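Local coordinates for penicillin-binding protein 1A (PDB 5CXW) that cross-links peptidoglycan peptides during mycobacterial cell wall formation, this chain being the penicillin-sensitive C-terminal transpeptidase part of a two-domain enzyme, at residues Gly72-Tyr77 with Pro230-Lys235; Arg61-Ser66 with Thr209-Met214; Ala263-Ala268 with Pro365-Val370. All blocks are in the same frame, centred on the assembly; numbering follows the deposited sequence.

How the contacts relate
Contacts 1 and 2 are neighbours, their centres about 14 Å apart, because strands 74-78 and 60-67 lie side by side in one five-stranded antiparallel sheet. A probable hydrogen bond joins Arg75 N to Ser66 O (2.8 Å) and another joins Ser66 N to Ala76 O (2.9 Å), so Arg75 and Ala76 both face Ser66 as a classic beta bulge. Tyr77 also packs on Val65. Contact 3 stands apart: its centre is about 27 Å from that of contact 1 and 25 Å from that of contact 2. All three are structural packing away from Ser97, the probable acyl-ester serine, and from the bound penicillin V, though Met214 of contact 2 touches Ser98, the next residue.

Contact 1: Gly72-Tyr77 with Pro230-Lys235; sequences GAVRAY and PHFVQK
Phe232 turns the edge of its ring onto a face of Tyr77, a T-shaped stack with centroids 5.1 Å apart and planes at 81°. Phe232 CE2 and CZ lead the approach, CE2 standing 3.7 Å from Tyr77 CD1. The Tyr77 hydroxyl bonds to Asp87 and Gln90. A face of the same phenylalanine is covered by Val74, whose CG2 lies 4.0 Å from the ring centroid and 9° off its normal. With Val74 CG1 anti to the backbone N (chi1 177°), the second methyl, CG2, falls over the ring centre while CG1 meets the rim at Phe232 CE2.

Alongside, the backbones form a single bridge at Ala73 and His231, in the parallel pattern: Val74 N donates to His231 O at 2.9 Å, and His231 N to Gly72 O at 3.1 Å, from above its carbonyl plane. Pro230 CA adds a CA-H...O contact to Gly72 O. Ala73 CA sits over a face of the His231 imidazole, a CH-pi contact; ND1 of that ring bonds to Pro229 O.

The other flank is looser. Arg75 and Gln234 do not touch but meet through a water, which accepts from Arg75 NH1 at 2.7 Å and gives only a weak bond to Gln234 OE1. Ala73 CB lies under the guanidinium centre. Backbone bonds and ring packing thus join the lead-in to strand 74-78, an outermost strand of the five-stranded sheet, to that of strand 233-237, central in the three-stranded sheet; the partly exposed polar side is bridged by water, with Arg75 also paired to Asp68.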
loop_
_atom_site.group_PDB
_atom_site.type_symbol
_atom_site.label_atom_id
_atom_site.label_comp_id
_atom_site.label_asym_id
_atom_site.label_seq_id
_atom_site.Cartn_x
_atom_site.Cartn_y
_atom_site.Cartn_z
ATOM N N GLY A 72 -9.578 -10.097 -3.866
ATOM C CA GLY A 72 -8.281 -10.392 -3.203
ATOM C C GLY A 72 -7.259 -11.051 -4.088
ATOM O O GLY A 72 -6.136 -11.334 -3.637
ATOM N N ALA A 73 -7.596 -11.298 -5.356
ATOM C CA ALA A 73 -6.680 -11.992 -6.288
ATOM C C ALA A 73 -5.448 -11.154 -6.581
ATOM O O ALA A 73 -5.545 -9.963 -6.840
ATOM C CB ALA A 73 -7.427 -12.327 -7.567
ATOM N N VAL A 74 -4.281 -11.774 -6.504
ATOM C CA VAL A 74 -3.058 -11.107 -6.867
ATOM C C VAL A 74 -2.891 -11.132 -8.384
ATOM O O VAL A 74 -2.696 -12.199 -9.014
ATOM C CB VAL A 74 -1.829 -11.675 -6.137
ATOM C CG1 VAL A 74 -0.545 -10.927 -6.662
ATOM C CG2 VAL A 74 -1.959 -11.622 -4.636
ATOM N N ARG A 75 -2.945 -9.947 -8.988
ATOM C CA ARG A 75 -2.866 -9.776 -10.423
ATOM C C ARG A 75 -1.473 -9.524 -10.963
ATOM O O ARG A 75 -1.196 -9.802 -12.151
ATOM C CB ARG A 75 -3.779 -8.656 -10.904
ATOM C CG ARG A 75 -5.234 -8.864 -10.543
ATOM C CD ARG A 75 -5.731 -10.176 -11.126
ATOM N NE ARG A 75 -7.190 -10.284 -10.994
ATOM C CZ ARG A 75 -7.864 -11.458 -10.957
ATOM N NH1 ARG A 75 -7.244 -12.643 -11.071
ATOM N NH2 ARG A 75 -9.201 -11.456 -10.826
ATOM N N ALA A 76 -0.627 -8.880 -10.161
ATOM C CA ALA A 76 0.737 -8.622 -10.552
ATOM C C ALA A 76 1.583 -8.662 -9.289
ATOM O O ALA A 76 1.157 -8.218 -8.240
ATOM C CB ALA A 76 0.877 -7.254 -11.203
ATOM N N TYR A 77 2.783 -9.174 -9.424
ATOM C CA TYR A 77 3.670 -9.400 -8.272
ATOM C C TYR A 77 5.116 -9.433 -8.755
ATOM O O TYR A 77 5.541 -10.384 -9.472
ATOM C CB TYR A 77 3.319 -10.746 -7.606
ATOM C CG TYR A 77 4.008 -11.032 -6.292
ATOM C CD1 TYR A 77 3.462 -10.591 -5.100
ATOM C CD2 TYR A 77 5.225 -11.733 -6.242
ATOM C CE1 TYR A 77 4.054 -10.854 -3.886
ATOM C CE2 TYR A 77 5.823 -12.004 -5.038
ATOM C CZ TYR A 77 5.222 -11.562 -3.859
ATOM O OH TYR A 77 5.821 -11.842 -2.697
ATOM N N PRO A 230 -5.628 -11.773 0.512
ATOM C CA PRO A 230 -4.898 -11.884 -0.754
ATOM C C PRO A 230 -4.554 -13.325 -1.062
ATOM O O PRO A 230 -4.233 -14.080 -0.150
ATOM C CB PRO A 230 -3.618 -11.050 -0.546
ATOM C CG PRO A 230 -3.797 -10.328 0.686
ATOM C CD PRO A 230 -4.975 -10.870 1.463
ATOM N N HIS A 231 -4.617 -13.678 -2.322
ATOM C CA HIS A 231 -4.282 -15.065 -2.707
ATOM C C HIS A 231 -3.820 -15.107 -4.123
ATOM O O HIS A 231 -4.177 -14.248 -4.956
ATOM C CB HIS A 231 -5.510 -15.948 -2.496
ATOM C CG HIS A 231 -6.650 -15.570 -3.340
ATOM N ND1 HIS A 231 -7.468 -14.506 -3.034
ATOM C CD2 HIS A 231 -7.091 -16.055 -4.530
ATOM C CE1 HIS A 231 -8.384 -14.382 -3.974
ATOM N NE2 HIS A 231 -8.193 -15.319 -4.881
ATOM N N PHE A 232 -3.023 -16.140 -4.392
ATOM C CA PHE A 232 -2.339 -16.353 -5.648
ATOM C C PHE A 232 -2.929 -17.536 -6.460
ATOM O O PHE A 232 -2.656 -17.647 -7.635
ATOM C CB PHE A 232 -0.851 -16.697 -5.389
ATOM C CG PHE A 232 -0.021 -15.588 -4.833
ATOM C CD1 PHE A 232 -0.054 -15.307 -3.455
ATOM C CD2 PHE A 232 0.782 -14.790 -5.665
ATOM C CE1 PHE A 232 0.694 -14.241 -2.920
ATOM C CE2 PHE A 232 1.532 -13.752 -5.114
ATOM C CZ PHE A 232 1.490 -13.495 -3.754
ATOM N N VAL A 233 -3.698 -18.391 -5.811
ATOM C CA VAL A 233 -4.216 -19.618 -6.432
ATOM C C VAL A 233 -5.695 -19.419 -6.741
ATOM O O VAL A 233 -6.521 -19.146 -5.855
ATOM C CB VAL A 233 -4.033 -20.823 -5.540
ATOM C CG1 VAL A 233 -4.756 -22.020 -6.169
ATOM C CG2 VAL A 233 -2.538 -21.145 -5.294
ATOM N N GLN A 234 -6.011 -19.556 -8.032
ATOM C CA GLN A 234 -7.355 -19.470 -8.583
ATOM C C GLN A 234 -8.028 -20.837 -8.663
ATOM O O GLN A 234 -9.214 -20.968 -8.364
ATOM C CB GLN A 234 -7.305 -18.840 -9.975
ATOM C CG GLN A 234 -8.640 -18.685 -10.696
ATOM C CD GLN A 234 -9.592 -17.794 -9.908
ATOM O OE1 GLN A 234 -9.184 -16.797 -9.260
ATOM N NE2 GLN A 234 -10.852 -18.140 -9.933
ATOM N N LYS A 235 -7.284 -21.856 -9.066
ATOM C CA LYS A 235 -7.923 -23.176 -9.290
ATOM C C LYS A 235 -6.855 -24.236 -9.212
ATOM O O LYS A 235 -5.673 -23.987 -9.512
ATOM C CB LYS A 235 -8.637 -23.188 -10.634
ATOM C CG LYS A 235 -9.452 -24.455 -10.889
ATOM C CD LYS A 235 -10.299 -24.293 -12.151
ATOM C CE LYS A 235 -11.154 -25.494 -12.468
ATOM N NZ LYS A 235 -11.706 -25.382 -13.844
HETATM O O HOH W 1 -8.247 -15.182 -11.208
#

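Contact 2: Arg61-Ser66 with Thr209-Met214; sequences RAAVVS and TRVIDM
Ala63 and Val65, on one face of strand 60-67 in the antiparallel sheet of the transpeptidase domain, receive the first turn of helix 211-222 through Val211 and Ile212. No hydrogen bond crosses; the evidence is methyl packing. The two branches of Val211 divide the work: CG1, anti to the backbone N (chi1 173°), lies 3.7 Å from Val65 CG2, and CG2 lies 3.8 Å from Ala63 CB. Val65 likewise uses both methyls, its CG1 coming within 4.1 Å of Ile212 CG1. Val211 also touches Ala318 and Trp320 on strand 315-323, so it rests across two neighbouring strands.

Behind this apolar front the helix start is held by its own polar groups. Arg210, at the N-cap position, points its backbone N-H at the anti lone pair of Asp213 OD2, N to O 3.1 Å. Its side chain returns side-on to the same carboxylate in a salt bridge, NE reaching OD2 from above the carboxylate plane and NH2 reaching OD1, both at 2.9 Å. Asp213 OD1 further accepts from Ala179 N.

Val64, pointing away from this helix, packs on Ala45 and Val49 of helix 39-53. Helices on both faces of a central antiparallel sheet are characteristic of the penicillin-binding transpeptidase and beta-lactamase fold.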
loop_
_atom_site.group_PDB
_atom_site.type_symbol
_atom_site.label_atom_id
_atom_site.label_comp_id
_atom_site.label_asym_id
_atom_site.label_seq_id
_atom_site.Cartn_x
_atom_site.Cartn_y
_atom_site.Cartn_z
ATOM N N ARG A 61 16.456 -1.294 -5.557
ATOM C CA ARG A 61 15.480 -2.378 -5.671
ATOM C C ARG A 61 14.088 -1.791 -5.744
ATOM O O ARG A 61 13.837 -0.652 -5.294
ATOM C CB ARG A 61 15.589 -3.312 -4.477
ATOM C CG ARG A 61 16.953 -4.030 -4.360
ATOM C CD ARG A 61 17.033 -5.141 -5.378
ATOM N NE ARG A 61 18.300 -5.868 -5.242
ATOM C CZ ARG A 61 19.462 -5.484 -5.734
ATOM N NH1 ARG A 61 19.600 -4.321 -6.420
ATOM N NH2 ARG A 61 20.530 -6.253 -5.522
ATOM N N ALA A 62 13.170 -2.567 -6.313
ATOM C CA ALA A 62 11.739 -2.201 -6.306
ATOM C C ALA A 62 10.870 -3.403 -5.996
ATOM O O ALA A 62 11.290 -4.555 -6.175
ATOM C CB ALA A 62 11.322 -1.587 -7.651
ATOM N N ALA A 63 9.665 -3.153 -5.527
ATOM C CA ALA A 63 8.654 -4.179 -5.400
ATOM C C ALA A 63 7.295 -3.613 -5.792
ATOM O O ALA A 63 7.011 -2.431 -5.483
ATOM C CB ALA A 63 8.620 -4.703 -3.981
ATOM N N VAL A 64 6.481 -4.436 -6.477
ATOM C CA VAL A 64 5.157 -4.037 -6.958
ATOM C C VAL A 64 4.176 -5.168 -6.697
ATOM O O VAL A 64 4.438 -6.325 -7.029
ATOM C CB VAL A 64 5.154 -3.802 -8.473
ATOM C CG1 VAL A 64 3.811 -3.272 -8.949
ATOM C CG2 VAL A 64 6.252 -2.834 -8.902
ATOM N N VAL A 65 3.059 -4.867 -6.069
ATOM C CA VAL A 65 1.966 -5.830 -5.913
ATOM C C VAL A 65 0.652 -5.182 -6.314
ATOM O O VAL A 65 0.355 -4.065 -5.866
ATOM C CB VAL A 65 1.866 -6.325 -4.461
ATOM C CG1 VAL A 65 0.737 -7.367 -4.346
ATOM C CG2 VAL A 65 3.177 -6.933 -4.042
ATOM N N SER A 66 -0.106 -5.857 -7.206
ATOM C CA SER A 66 -1.385 -5.394 -7.629
ATOM C C SER A 66 -2.434 -6.436 -7.246
ATOM O O SER A 66 -2.244 -7.658 -7.583
ATOM C CB SER A 66 -1.415 -5.235 -9.145
ATOM O OG SER A 66 -0.459 -4.271 -9.596
ATOM N N THR A 209 5.967 -2.998 7.430
ATOM C CA THR A 209 4.833 -3.556 6.756
ATOM C C THR A 209 5.321 -4.078 5.393
ATOM O O THR A 209 6.350 -3.629 4.869
ATOM C CB THR A 209 3.823 -2.409 6.520
ATOM O OG1 THR A 209 3.428 -1.906 7.794
ATOM C CG2 THR A 209 2.527 -2.799 5.747
ATOM N N ARG A 210 4.595 -5.020 4.799
ATOM C CA ARG A 210 5.031 -5.530 3.471
ATOM C C ARG A 210 4.270 -4.786 2.373
ATOM O O ARG A 210 3.142 -4.323 2.561
ATOM C CB ARG A 210 4.710 -7.006 3.348
ATOM C CG ARG A 210 5.302 -7.897 4.445
ATOM C CD ARG A 210 4.808 -9.346 4.337
ATOM N NE ARG A 210 3.395 -9.414 4.732
ATOM C CZ ARG A 210 2.593 -10.469 4.594
ATOM N NH1 ARG A 210 3.050 -11.612 4.130
ATOM N NH2 ARG A 210 1.332 -10.385 5.038
ATOM N N VAL A 211 4.879 -4.770 1.188
ATOM C CA VAL A 211 4.259 -4.179 0.015
ATOM C C VAL A 211 2.926 -4.895 -0.249
ATOM O O VAL A 211 1.915 -4.242 -0.568
ATOM C CB VAL A 211 5.207 -4.305 -1.192
ATOM C CG1 VAL A 211 4.562 -3.860 -2.494
ATOM C CG2 VAL A 211 6.488 -3.499 -1.014
ATOM N N ILE A 212 2.886 -6.245 -0.116
ATOM C CA ILE A 212 1.609 -6.930 -0.301
ATOM C C ILE A 212 0.533 -6.491 0.680
ATOM O O ILE A 212 -0.623 -6.350 0.276
ATOM C CB ILE A 212 1.736 -8.486 -0.352
ATOM C CG1 ILE A 212 0.379 -9.143 -0.637
ATOM C CG2 ILE A 212 2.392 -9.060 0.919
ATOM C CD1 ILE A 212 0.565 -10.510 -1.320
ATOM N N ASP A 213 0.898 -6.208 1.932
ATOM C CA ASP A 213 -0.058 -5.731 2.938
ATOM C C ASP A 213 -0.643 -4.391 2.494
ATOM O O ASP A 213 -1.816 -4.167 2.612
ATOM C CB ASP A 213 0.631 -5.485 4.304
ATOM C CG ASP A 213 1.064 -6.784 5.002
ATOM O OD1 ASP A 213 0.218 -7.696 5.133
ATOM O OD2 ASP A 213 2.215 -6.839 5.504
ATOM N N MET A 214 0.204 -3.504 1.999
ATOM C CA MET A 214 -0.275 -2.168 1.586
ATOM C C MET A 214 -1.255 -2.272 0.373
ATOM O O MET A 214 -2.306 -1.639 0.363
ATOM C CB MET A 214 0.883 -1.229 1.251
ATOM C CG MET A 214 1.717 -0.828 2.459
ATOM S SD MET A 214 0.785 0.072 3.717
ATOM C CE MET A 214 0.584 1.627 2.891
#

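Contact 3: Ala263-Ala268 with Pro365-Val370; sequences ADNVTA and PKPTEV
Asp264, on helix 260-270, faces Pro365 and Pro367 of the extended chain that follows helix 343-356, and its side chain can be followed outward atom by atom. CB lies 4.2 Å from Pro367 CA. CG then comes against the CB-CG side of Pro365, 3.8 Å from its CB, since chi1 of -66° sets the carboxyl group beside the backbone N. At the tip the two oxygens part: OD1 is 3.7 Å from Pro365 CG and bonds to Ser224 OG, while OD2, 3.4 Å from Pro365 CB, forms a salt bridge with Lys260. A water donates to both OD2 and Lys366 O, bridging side chain and backbone. Another water spans the backbones, giving one hydrogen to Asp264 O and one to Pro365 O.

The direct bond of the contact belongs to the next residue. Asn265 ND2 donates to Thr368 O at 2.9 Å, nearly along the C=O axis (169° at the oxygen) and 3° from the amide plane. The same nitrogen bonds to Ala261 O within the helix, and OD1 accepts from Gly375 N, so three hydrogen bonds hold the amide and fix its rotation. Val370 CG2 passes the amide 3.5 Å from Asn265 ND2. Pro367 lies against Asp264 and Asn265, its CB against the Asn265 amide and its CG 4.0 Å from Ala268 CB.

The tail therefore lies on the helix by a mixed chemistry: the prolines supply apolar surface, and the carbonyl oxygens of Pro365, Lys366 and Thr368 take the polar links, the last from the asparagine N-H and the other two from bridging waters.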
loop_
_atom_site.group_PDB
_atom_site.type_symbol
_atom_site.label_atom_id
_atom_site.label_comp_id
_atom_site.label_asym_id
_atom_site.label_seq_id
_atom_site.Cartn_x
_atom_site.Cartn_y
_atom_site.Cartn_z
ATOM N N ALA A 263 -14.891 4.346 4.013
ATOM C CA ALA A 263 -13.949 4.032 2.949
ATOM C C ALA A 263 -14.112 5.014 1.765
ATOM O O ALA A 263 -13.122 5.469 1.183
ATOM C CB ALA A 263 -14.184 2.642 2.460
ATOM N N ASP A 264 -15.343 5.327 1.400
ATOM C CA ASP A 264 -15.624 6.197 0.237
ATOM C C ASP A 264 -15.167 7.658 0.498
ATOM O O ASP A 264 -14.783 8.378 -0.441
ATOM C CB ASP A 264 -17.091 6.094 -0.165
ATOM C CG ASP A 264 -17.466 4.665 -0.706
ATOM O OD1 ASP A 264 -16.539 3.836 -1.025
ATOM O OD2 ASP A 264 -18.675 4.430 -0.845
ATOM N N ASN A 265 -15.210 8.097 1.758
ATOM C CA ASN A 265 -14.638 9.388 2.137
ATOM C C ASN A 265 -13.099 9.384 2.069
ATOM O O ASN A 265 -12.472 10.396 1.639
ATOM C CB ASN A 265 -15.111 9.880 3.508
ATOM C CG ASN A 265 -16.408 10.637 3.417
ATOM O OD1 ASN A 265 -16.415 11.823 3.119
ATOM N ND2 ASN A 265 -17.507 9.989 3.690
ATOM N N VAL A 266 -12.477 8.275 2.501
ATOM C CA VAL A 266 -11.027 8.157 2.366
ATOM C C VAL A 266 -10.637 8.249 0.842
ATOM O O VAL A 266 -9.752 9.013 0.446
ATOM C CB VAL A 266 -10.474 6.874 2.980
ATOM C CG1 VAL A 266 -9.002 6.686 2.607
ATOM C CG2 VAL A 266 -10.710 6.855 4.510
ATOM N N THR A 267 -11.366 7.513 0.013
ATOM C CA THR A 267 -11.196 7.597 -1.438
ATOM C C THR A 267 -11.255 9.023 -1.905
ATOM O O THR A 267 -10.385 9.458 -2.660
ATOM C CB THR A 267 -12.209 6.684 -2.142
ATOM O OG1 THR A 267 -11.961 5.354 -1.702
ATOM C CG2 THR A 267 -12.095 6.769 -3.661
ATOM N N ALA A 268 -12.305 9.744 -1.470
ATOM C CA ALA A 268 -12.519 11.095 -1.917
ATOM C C ALA A 268 -11.263 11.950 -1.566
ATOM O O ALA A 268 -10.856 12.787 -2.372
ATOM C CB ALA A 268 -13.788 11.682 -1.335
ATOM N N PRO A 365 -17.412 5.702 -5.857
ATOM C CA PRO A 365 -18.734 5.890 -5.263
ATOM C C PRO A 365 -18.850 7.233 -4.581
ATOM O O PRO A 365 -17.928 7.692 -3.951
ATOM C CB PRO A 365 -18.857 4.711 -4.263
ATOM C CG PRO A 365 -17.733 3.826 -4.539
ATOM C CD PRO A 365 -16.688 4.550 -5.291
ATOM N N LYS A 366 -19.989 7.889 -4.737
ATOM C CA LYS A 366 -20.204 9.168 -4.114
ATOM C C LYS A 366 -20.187 8.994 -2.591
ATOM O O LYS A 366 -20.899 8.155 -2.035
ATOM C CB LYS A 366 -21.559 9.715 -4.521
ATOM C CG LYS A 366 -21.841 11.083 -3.978
ATOM C CD LYS A 366 -23.134 11.635 -4.611
ATOM C CE LYS A 366 -23.083 13.160 -4.644
ATOM N NZ LYS A 366 -23.666 13.677 -3.391
ATOM N N PRO A 367 -19.382 9.792 -1.907
ATOM C CA PRO A 367 -19.378 9.594 -0.436
ATOM C C PRO A 367 -20.582 10.211 0.230
ATOM O O PRO A 367 -21.159 11.165 -0.281
ATOM C CB PRO A 367 -18.146 10.382 0.031
ATOM C CG PRO A 367 -17.806 11.312 -1.090
ATOM C CD PRO A 367 -18.337 10.719 -2.368
ATOM N N THR A 368 -20.994 9.646 1.343
ATOM C CA THR A 368 -22.115 10.160 2.145
ATOM C C THR A 368 -21.530 10.737 3.410
ATOM O O THR A 368 -20.314 10.611 3.619
ATOM C CB THR A 368 -23.148 9.068 2.469
ATOM O OG1 THR A 368 -22.517 7.960 3.116
ATOM C CG2 THR A 368 -23.747 8.537 1.144
ATOM N N GLU A 369 -22.361 11.418 4.210
ATOM C CA GLU A 369 -21.877 12.205 5.328
ATOM C C GLU A 369 -21.194 11.358 6.399
ATOM O O GLU A 369 -21.778 10.383 6.878
ATOM C CB GLU A 369 -23.048 12.890 5.992
ATOM C CG GLU A 369 -22.660 13.699 7.231
ATOM C CD GLU A 369 -23.015 13.014 8.586
ATOM O OE1 GLU A 369 -24.241 12.746 8.834
ATOM O OE2 GLU A 369 -22.072 12.850 9.404
ATOM N N VAL A 370 -19.960 11.726 6.768
ATOM C CA VAL A 370 -19.281 11.150 7.922
ATOM C C VAL A 370 -18.635 12.301 8.655
ATOM O O VAL A 370 -17.987 13.160 8.055
ATOM C CB VAL A 370 -18.185 10.117 7.544
ATOM C CG1 VAL A 370 -17.487 9.598 8.841
ATOM C CG2 VAL A 370 -18.854 8.978 6.771
HETATM O O HOH W 2 -20.421 6.288 0.328
HETATM O O HOH W 3 -15.361 8.139 -3.161
#